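Local coordinates for protein cDNA FLJ56608, highly similar to Homo sapiens chloride channel, calcium activated, family member 1 (CLCA1), mRNA (Homo sapiens, PDB 6PYO) that may help mediate calcium-activated chloride conductance and regulate mucus secretion, this chain being its calcium-binding von Willebrand factor A domain, at residues Val49-Val57 with Ser82-Ser93; Thr104-Asp114 with Ser130-Gly140. One frame throughout, in Å; residues are numbered along the deposited sequence.

Contact 1. Residues Val49-Val57 with Ser82-Ser93. With CA (calcium ion), chain C.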
# COMPACT_ATOMS: atom_id res chain seq x y z
N VAL A 49 1.97 2.01 -5.57
CA VAL A 49 3.17 2.76 -5.21
C VAL A 49 4.15 1.78 -4.59
O VAL A 49 3.77 1.01 -3.71
CB VAL A 49 2.84 3.89 -4.23
CG1 VAL A 49 4.09 4.51 -3.64
CG2 VAL A 49 1.96 4.92 -4.92
N THR A 50 5.40 1.77 -5.07
CA THR A 50 6.51 1.16 -4.34
C THR A 50 7.30 2.23 -3.60
O THR A 50 7.23 3.42 -3.88
CB THR A 50 7.47 0.39 -5.25
OG1 THR A 50 7.79 1.24 -6.34
CG2 THR A 50 6.85 -0.89 -5.73
N PHE A 51 8.08 1.80 -2.64
CA PHE A 51 8.85 2.82 -1.96
C PHE A 51 10.11 2.18 -1.40
O PHE A 51 10.09 1.01 -0.98
CB PHE A 51 8.06 3.53 -0.85
CG PHE A 51 7.75 2.65 0.32
CD1 PHE A 51 8.63 2.55 1.40
CD2 PHE A 51 6.56 1.93 0.34
CE1 PHE A 51 8.33 1.73 2.47
CE2 PHE A 51 6.25 1.11 1.41
CZ PHE A 51 7.13 1.01 2.48
N ASP A 52 11.19 2.95 -1.48
CA ASP A 52 12.40 2.73 -0.63
C ASP A 52 12.49 3.97 0.25
O ASP A 52 11.59 4.23 1.04
CB ASP A 52 13.61 2.43 -1.50
CG ASP A 52 13.64 3.21 -2.81
OD1 ASP A 52 13.65 4.47 -2.78
OD2 ASP A 52 13.64 2.56 -3.88
N SER A 53 13.59 4.73 0.16
CA SER A 53 13.68 6.06 0.78
C SER A 53 12.78 7.08 0.09
O SER A 53 12.47 8.11 0.69
CB SER A 53 15.15 6.57 0.76
OG SER A 53 15.69 6.63 -0.55
N ALA A 54 12.32 6.80 -1.13
CA ALA A 54 11.37 7.64 -1.84
C ALA A 54 10.30 6.74 -2.48
O ALA A 54 10.48 5.53 -2.60
CB ALA A 54 12.09 8.48 -2.92
N ALA A 55 9.21 7.35 -2.93
CA ALA A 55 8.09 6.60 -3.50
C ALA A 55 8.16 6.59 -5.03
O ALA A 55 8.54 7.58 -5.64
CB ALA A 55 6.75 7.20 -3.08
N HIS A 56 7.76 5.47 -5.62
CA HIS A 56 7.73 5.30 -7.07
C HIS A 56 6.32 4.87 -7.47
O HIS A 56 5.87 3.78 -7.11
CB HIS A 56 8.81 4.30 -7.52
CG HIS A 56 10.14 4.54 -6.86
ND1 HIS A 56 10.94 5.62 -7.18
CD2 HIS A 56 10.77 3.89 -5.86
CE1 HIS A 56 12.01 5.61 -6.40
NE2 HIS A 56 11.94 4.56 -5.60
N VAL A 57 5.63 5.73 -8.22
CA VAL A 57 4.29 5.37 -8.70
C VAL A 57 4.43 4.29 -9.76
O VAL A 57 4.92 4.56 -10.85
CB VAL A 57 3.54 6.58 -9.25
CG1 VAL A 57 2.10 6.17 -9.67
CG2 VAL A 57 3.48 7.68 -8.17
N SER A 82 15.99 -3.03 -2.41
CA SER A 82 17.18 -2.22 -2.24
C SER A 82 16.76 -0.83 -1.80
O SER A 82 15.63 -0.40 -2.04
CB SER A 82 17.98 -2.14 -3.55
OG SER A 82 17.48 -1.11 -4.36
N GLY A 83 17.69 -0.12 -1.17
CA GLY A 83 17.47 1.26 -0.80
C GLY A 83 16.98 1.37 0.62
O GLY A 83 16.85 0.39 1.36
N GLY A 84 16.74 2.61 1.02
CA GLY A 84 16.30 2.88 2.37
C GLY A 84 14.80 2.77 2.49
O GLY A 84 14.08 2.38 1.56
N THR A 85 14.31 3.16 3.65
CA THR A 85 12.95 2.92 4.06
C THR A 85 12.28 4.24 4.42
O THR A 85 12.79 4.97 5.28
CB THR A 85 12.88 1.99 5.25
OG1 THR A 85 13.51 0.74 4.92
CG2 THR A 85 11.40 1.71 5.59
N SER A 86 11.13 4.54 3.79
CA SER A 86 10.27 5.63 4.25
C SER A 86 8.81 5.25 3.98
O SER A 86 8.27 5.51 2.90
CB SER A 86 10.65 6.95 3.60
OG SER A 86 9.77 7.98 4.02
N ILE A 87 8.17 4.65 4.98
CA ILE A 87 6.74 4.37 4.87
C ILE A 87 5.99 5.65 4.55
O ILE A 87 5.09 5.68 3.70
CB ILE A 87 6.21 3.71 6.16
CG1 ILE A 87 6.73 2.27 6.19
CG2 ILE A 87 4.68 3.79 6.18
CD1 ILE A 87 6.35 1.49 7.41
N CYS A 88 6.38 6.75 5.20
CA CYS A 88 5.63 7.99 5.04
C CYS A 88 5.71 8.52 3.63
O CYS A 88 4.72 9.04 3.11
CB CYS A 88 6.11 9.05 6.05
SG CYS A 88 5.45 8.74 7.74
N SER A 89 6.88 8.38 2.97
CA SER A 89 6.95 8.76 1.56
C SER A 89 5.96 7.96 0.72
O SER A 89 5.38 8.48 -0.24
CB SER A 89 8.35 8.54 0.97
OG SER A 89 9.35 9.09 1.79
N GLY A 90 5.86 6.65 1.00
CA GLY A 90 4.95 5.82 0.24
C GLY A 90 3.50 6.21 0.46
O GLY A 90 2.71 6.26 -0.49
N LEU A 91 3.13 6.53 1.71
CA LEU A 91 1.74 6.93 1.99
C LEU A 91 1.42 8.29 1.38
O LEU A 91 0.36 8.47 0.76
CB LEU A 91 1.48 6.93 3.49
CG LEU A 91 1.65 5.60 4.21
CD1 LEU A 91 1.47 5.76 5.71
CD2 LEU A 91 0.69 4.54 3.65
N ARG A 92 2.31 9.27 1.51
CA ARG A 92 2.08 10.56 0.87
C ARG A 92 1.89 10.39 -0.63
O ARG A 92 1.00 11.01 -1.24
CB ARG A 92 3.26 11.52 1.15
CG ARG A 92 3.22 12.22 2.51
CD ARG A 92 4.61 12.72 2.95
NE ARG A 92 4.64 12.92 4.40
CZ ARG A 92 5.72 12.85 5.16
NH1 ARG A 92 6.91 12.59 4.63
NH2 ARG A 92 5.61 13.03 6.47
N SER A 93 2.74 9.57 -1.26
CA SER A 93 2.58 9.33 -2.69
C SER A 93 1.23 8.66 -3.01
O SER A 93 0.58 9.00 -4.00
CB SER A 93 3.74 8.48 -3.19
OG SER A 93 3.55 8.13 -4.53
CA CA C . 13.42 -1.39 5.20
O HOH W 1 17.23 4.56 -0.95
O HOH W 2 14.22 -0.99 7.43
O HOH W 3 11.12 -1.67 5.67
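S82 meets D52 through its carbonyl O, 3.5 Å from D52 CB, and K15 reaches both, bonding to S82 O and forming a salt bridge with D52 OD2. D52 holds CG between its backbone N and carbonyl carbon (chi1 36°), which turns the carboxylate back over its own loop. There OD1 accepts from A54 N on its anti side at 3.1 Å, making an Asx turn, while H56 NE2, with OD2 close to its ring plane, approaches that oxygen from the syn side, both donors tilted out of the carboxylate plane. With an alanine at this position, K15 and H56 would probably lose the carboxylate they share, and the turn at A54 would be freer to shift. At G83 there is no room for a side chain, since a CB would run into D52 CB. G84 N donates to a water that also bonds S53 OG. T85 turns away from the loop, and its OG1 binds the calcium ion at 2.1 Å, alongside S16, S18 and two waters. S86, the N-cap of the helix, gives its N to D52 O in a weak bond (2.8 Å, bent to 126°). I87 lies alongside the F51 ring, CG1 3.9 Å from F51 CZ. One turn on, G90 CA is 4.0 Å from F51 CB, and a CB there would overlap the ring. S93 CB presses on A55 CB at 3.3 Å, tighter than usual, while S93 OG lies 3.6 Å from V49 CG2. The chemistry thus changes from polar and charged bonds in the loop leading to the metal ligand T85 to close apolar packing on the helix. The calcium ligation fits the metal-ion-dependent adhesion site of VWA domains, and D52 ties its own turn to K15, next to the calcium ligand S16, consistent with a second-shell role.

Contact 2. Residues Thr104-Asp114 with Ser130-Gly140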
# COMPACT_ATOMS: atom_id res chain seq x y z
N THR A 104 -9.49 11.22 -0.46
CA THR A 104 -8.93 10.08 0.24
C THR A 104 -9.84 9.57 1.35
O THR A 104 -9.72 8.40 1.75
CB THR A 104 -7.56 10.43 0.83
OG1 THR A 104 -7.62 11.72 1.45
CG2 THR A 104 -6.52 10.46 -0.26
N ASP A 105 -10.78 10.38 1.82
CA ASP A 105 -11.70 9.93 2.89
C ASP A 105 -12.52 8.72 2.42
O ASP A 105 -13.30 8.81 1.48
CB ASP A 105 -12.63 11.08 3.31
CG ASP A 105 -13.14 10.95 4.77
OD1 ASP A 105 -13.29 9.81 5.31
OD2 ASP A 105 -13.39 12.01 5.39
N GLY A 106 -12.35 7.60 3.11
CA GLY A 106 -12.95 6.36 2.70
C GLY A 106 -12.22 5.58 1.63
O GLY A 106 -12.67 4.49 1.27
N SER A 107 -11.11 6.09 1.10
CA SER A 107 -10.20 5.29 0.29
C SER A 107 -9.36 4.38 1.19
O SER A 107 -9.26 4.57 2.40
CB SER A 107 -9.30 6.19 -0.57
OG SER A 107 -8.30 6.82 0.22
N GLU A 108 -8.81 3.34 0.58
CA GLU A 108 -8.00 2.35 1.27
C GLU A 108 -6.55 2.33 0.76
O GLU A 108 -6.29 2.47 -0.44
CB GLU A 108 -8.62 0.99 1.10
CG GLU A 108 -10.05 0.85 1.75
CD GLU A 108 -10.74 -0.43 1.33
OE1 GLU A 108 -10.41 -1.50 1.91
OE2 GLU A 108 -11.57 -0.38 0.39
N ILE A 109 -5.61 2.16 1.70
CA ILE A 109 -4.22 1.82 1.42
C ILE A 109 -3.98 0.39 1.91
O ILE A 109 -4.42 0.02 3.01
CB ILE A 109 -3.27 2.81 2.10
CG1 ILE A 109 -3.12 4.10 1.28
CG2 ILE A 109 -1.93 2.16 2.31
CD1 ILE A 109 -4.38 4.81 1.02
N VAL A 110 -3.37 -0.44 1.08
CA VAL A 110 -2.87 -1.74 1.49
C VAL A 110 -1.35 -1.57 1.61
O VAL A 110 -0.64 -1.48 0.60
CB VAL A 110 -3.25 -2.86 0.51
CG1 VAL A 110 -2.68 -4.20 0.98
CG2 VAL A 110 -4.81 -2.97 0.41
N LEU A 111 -0.86 -1.51 2.84
CA LEU A 111 0.55 -1.27 3.16
C LEU A 111 1.23 -2.61 3.43
O LEU A 111 0.98 -3.24 4.47
CB LEU A 111 0.68 -0.35 4.36
CG LEU A 111 2.11 0.02 4.81
CD1 LEU A 111 2.93 0.51 3.61
CD2 LEU A 111 2.01 1.09 5.88
N LEU A 112 2.08 -3.05 2.50
CA LEU A 112 2.77 -4.32 2.64
C LEU A 112 4.23 -3.97 2.99
O LEU A 112 4.96 -3.35 2.18
CB LEU A 112 2.66 -5.17 1.37
CG LEU A 112 1.23 -5.49 0.87
CD1 LEU A 112 1.19 -6.40 -0.34
CD2 LEU A 112 0.39 -6.13 1.95
N THR A 113 4.64 -4.29 4.21
CA THR A 113 5.98 -3.86 4.63
C THR A 113 6.47 -4.76 5.75
O THR A 113 5.67 -5.37 6.47
CB THR A 113 5.98 -2.41 5.13
OG1 THR A 113 7.27 -2.01 5.61
CG2 THR A 113 4.98 -2.29 6.30
N ASP A 114 7.82 -4.79 5.93
CA ASP A 114 8.35 -5.41 7.15
C ASP A 114 8.23 -4.48 8.36
O ASP A 114 8.45 -4.93 9.50
CB ASP A 114 9.82 -5.88 6.98
CG ASP A 114 10.81 -4.78 6.63
OD1 ASP A 114 10.65 -3.60 6.97
OD2 ASP A 114 11.80 -5.15 5.99
N SER A 130 -6.31 12.50 6.19
CA SER A 130 -6.70 11.98 4.88
C SER A 130 -8.06 11.31 4.93
O SER A 130 -8.80 11.36 3.94
CB SER A 130 -5.64 11.01 4.36
OG SER A 130 -5.69 9.75 4.99
N GLY A 131 -8.41 10.69 6.07
CA GLY A 131 -9.59 9.87 6.17
C GLY A 131 -9.45 8.53 5.50
O GLY A 131 -10.43 7.77 5.46
N ALA A 132 -8.28 8.23 4.93
CA ALA A 132 -8.00 6.94 4.34
C ALA A 132 -8.01 5.86 5.41
O ALA A 132 -7.85 6.12 6.60
CB ALA A 132 -6.66 6.94 3.60
N ILE A 133 -8.24 4.63 4.96
CA ILE A 133 -8.23 3.42 5.78
C ILE A 133 -6.93 2.72 5.44
O ILE A 133 -6.73 2.34 4.29
CB ILE A 133 -9.42 2.51 5.42
CG1 ILE A 133 -10.75 3.21 5.67
CG2 ILE A 133 -9.41 1.18 6.15
CD1 ILE A 133 -11.86 2.77 4.63
N ILE A 134 -6.04 2.55 6.41
CA ILE A 134 -4.76 1.90 6.15
C ILE A 134 -4.81 0.46 6.68
O ILE A 134 -4.83 0.23 7.89
CB ILE A 134 -3.59 2.68 6.75
CG1 ILE A 134 -3.55 4.12 6.21
CG2 ILE A 134 -2.29 2.03 6.38
CD1 ILE A 134 -2.85 5.10 7.11
N HIS A 135 -4.82 -0.50 5.76
CA HIS A 135 -4.58 -1.91 6.07
C HIS A 135 -3.08 -2.14 6.03
O HIS A 135 -2.40 -1.68 5.11
CB HIS A 135 -5.26 -2.80 5.03
CG HIS A 135 -6.70 -2.45 4.78
ND1 HIS A 135 -7.68 -2.62 5.73
CD2 HIS A 135 -7.33 -2.00 3.67
CE1 HIS A 135 -8.85 -2.26 5.23
NE2 HIS A 135 -8.65 -1.83 3.99
N THR A 136 -2.56 -2.84 7.03
CA THR A 136 -1.14 -3.15 7.13
C THR A 136 -0.96 -4.66 7.14
O THR A 136 -1.71 -5.38 7.82
CB THR A 136 -0.51 -2.50 8.38
OG1 THR A 136 -1.16 -2.97 9.57
CG2 THR A 136 -0.64 -0.99 8.32
N VAL A 137 -0.02 -5.14 6.34
CA VAL A 137 0.46 -6.51 6.38
C VAL A 137 1.93 -6.43 6.76
O VAL A 137 2.77 -5.90 6.01
CB VAL A 137 0.26 -7.24 5.05
CG1 VAL A 137 0.51 -8.73 5.23
CG2 VAL A 137 -1.16 -7.03 4.52
N ALA A 138 2.24 -6.92 7.96
CA ALA A 138 3.60 -6.96 8.47
C ALA A 138 4.29 -8.20 7.92
O ALA A 138 3.82 -9.31 8.12
CB ALA A 138 3.59 -6.98 10.00
N LEU A 139 5.39 -8.01 7.18
CA LEU A 139 6.05 -9.14 6.52
C LEU A 139 7.31 -9.58 7.26
O LEU A 139 7.93 -10.58 6.87
CB LEU A 139 6.36 -8.75 5.07
CG LEU A 139 5.06 -8.51 4.28
CD1 LEU A 139 5.28 -7.78 3.00
CD2 LEU A 139 4.34 -9.85 4.04
N GLY A 140 7.68 -8.88 8.31
CA GLY A 140 8.75 -9.32 9.16
C GLY A 140 8.27 -9.30 10.60
O GLY A 140 7.15 -8.86 10.89
O HOH W 4 -12.58 8.10 6.91
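E108 and H135 cross on one face of the sheet, with carboxylate and imidazole planes 76° apart. H135 NE2 donates to E108 OE1 at 2.7 Å (152° at the hydrogen), using the anti lone pair, and the oxygen lies near the ring plane. With CG anti to its carbonyl carbon, H135 carries its ring toward the strand of E108. Each group has a second partner: R7 forms a salt bridge with E108 OE2, and L157 N bonds H135 ND1. I133 runs beside E108, its CD1 3.9 Å from E108 CG. On the opposite face I109 and I134 point the same way side by side, their CG2 atoms 4.1 Å apart, while I109 CD1 reaches A132 CB. L111 instead meets T136 at an angle, methyl against methyl (CD2 to CG2, 4.2 Å), and T136 turns its OG1 to S151. Back on the face of E108, L139 CD1 packs on L112 CB at 4.0 Å. Between the two faces a ladder runs from the bond of I133 N to S107 O through to that of T113 N to V137 O, pairing residues in parallel register, and L139 N closes it from above the carbonyl plane of T113. Before it begins, T104 OG1 donates to S130 O at 2.8 Å, and G106 N, within a type II turn, approaches G131 O from above its carbonyl plane. Parallel strands 19° apart, joined through helix 124-130, form a beta-alpha-beta crossover unit of the Rossmann-like VWA fold.

In the fold
Helix 87-99 and strand 108-113 follow each other in the chain, and the two contacts touch where they pack: L91 CD2 meets I109 CG2 at 3.8 Å, and I87 CG2 meets L111 CD2 at 3.8 Å. The centre of contact 2 lies about 5 Å from the centre of the chain, that of contact 1 about 10 Å. Both are partly buried, but contact 2 lies deeper, within the sheet, and contact 1 nearer the surface. Contact 2 joins two strands by a backbone ladder, whereas contact 1 sets a helix and its preceding loop against a strand pair with few bonds across. Both approach the calcium: T85 binds it directly, while D114 bonds the ligand S18.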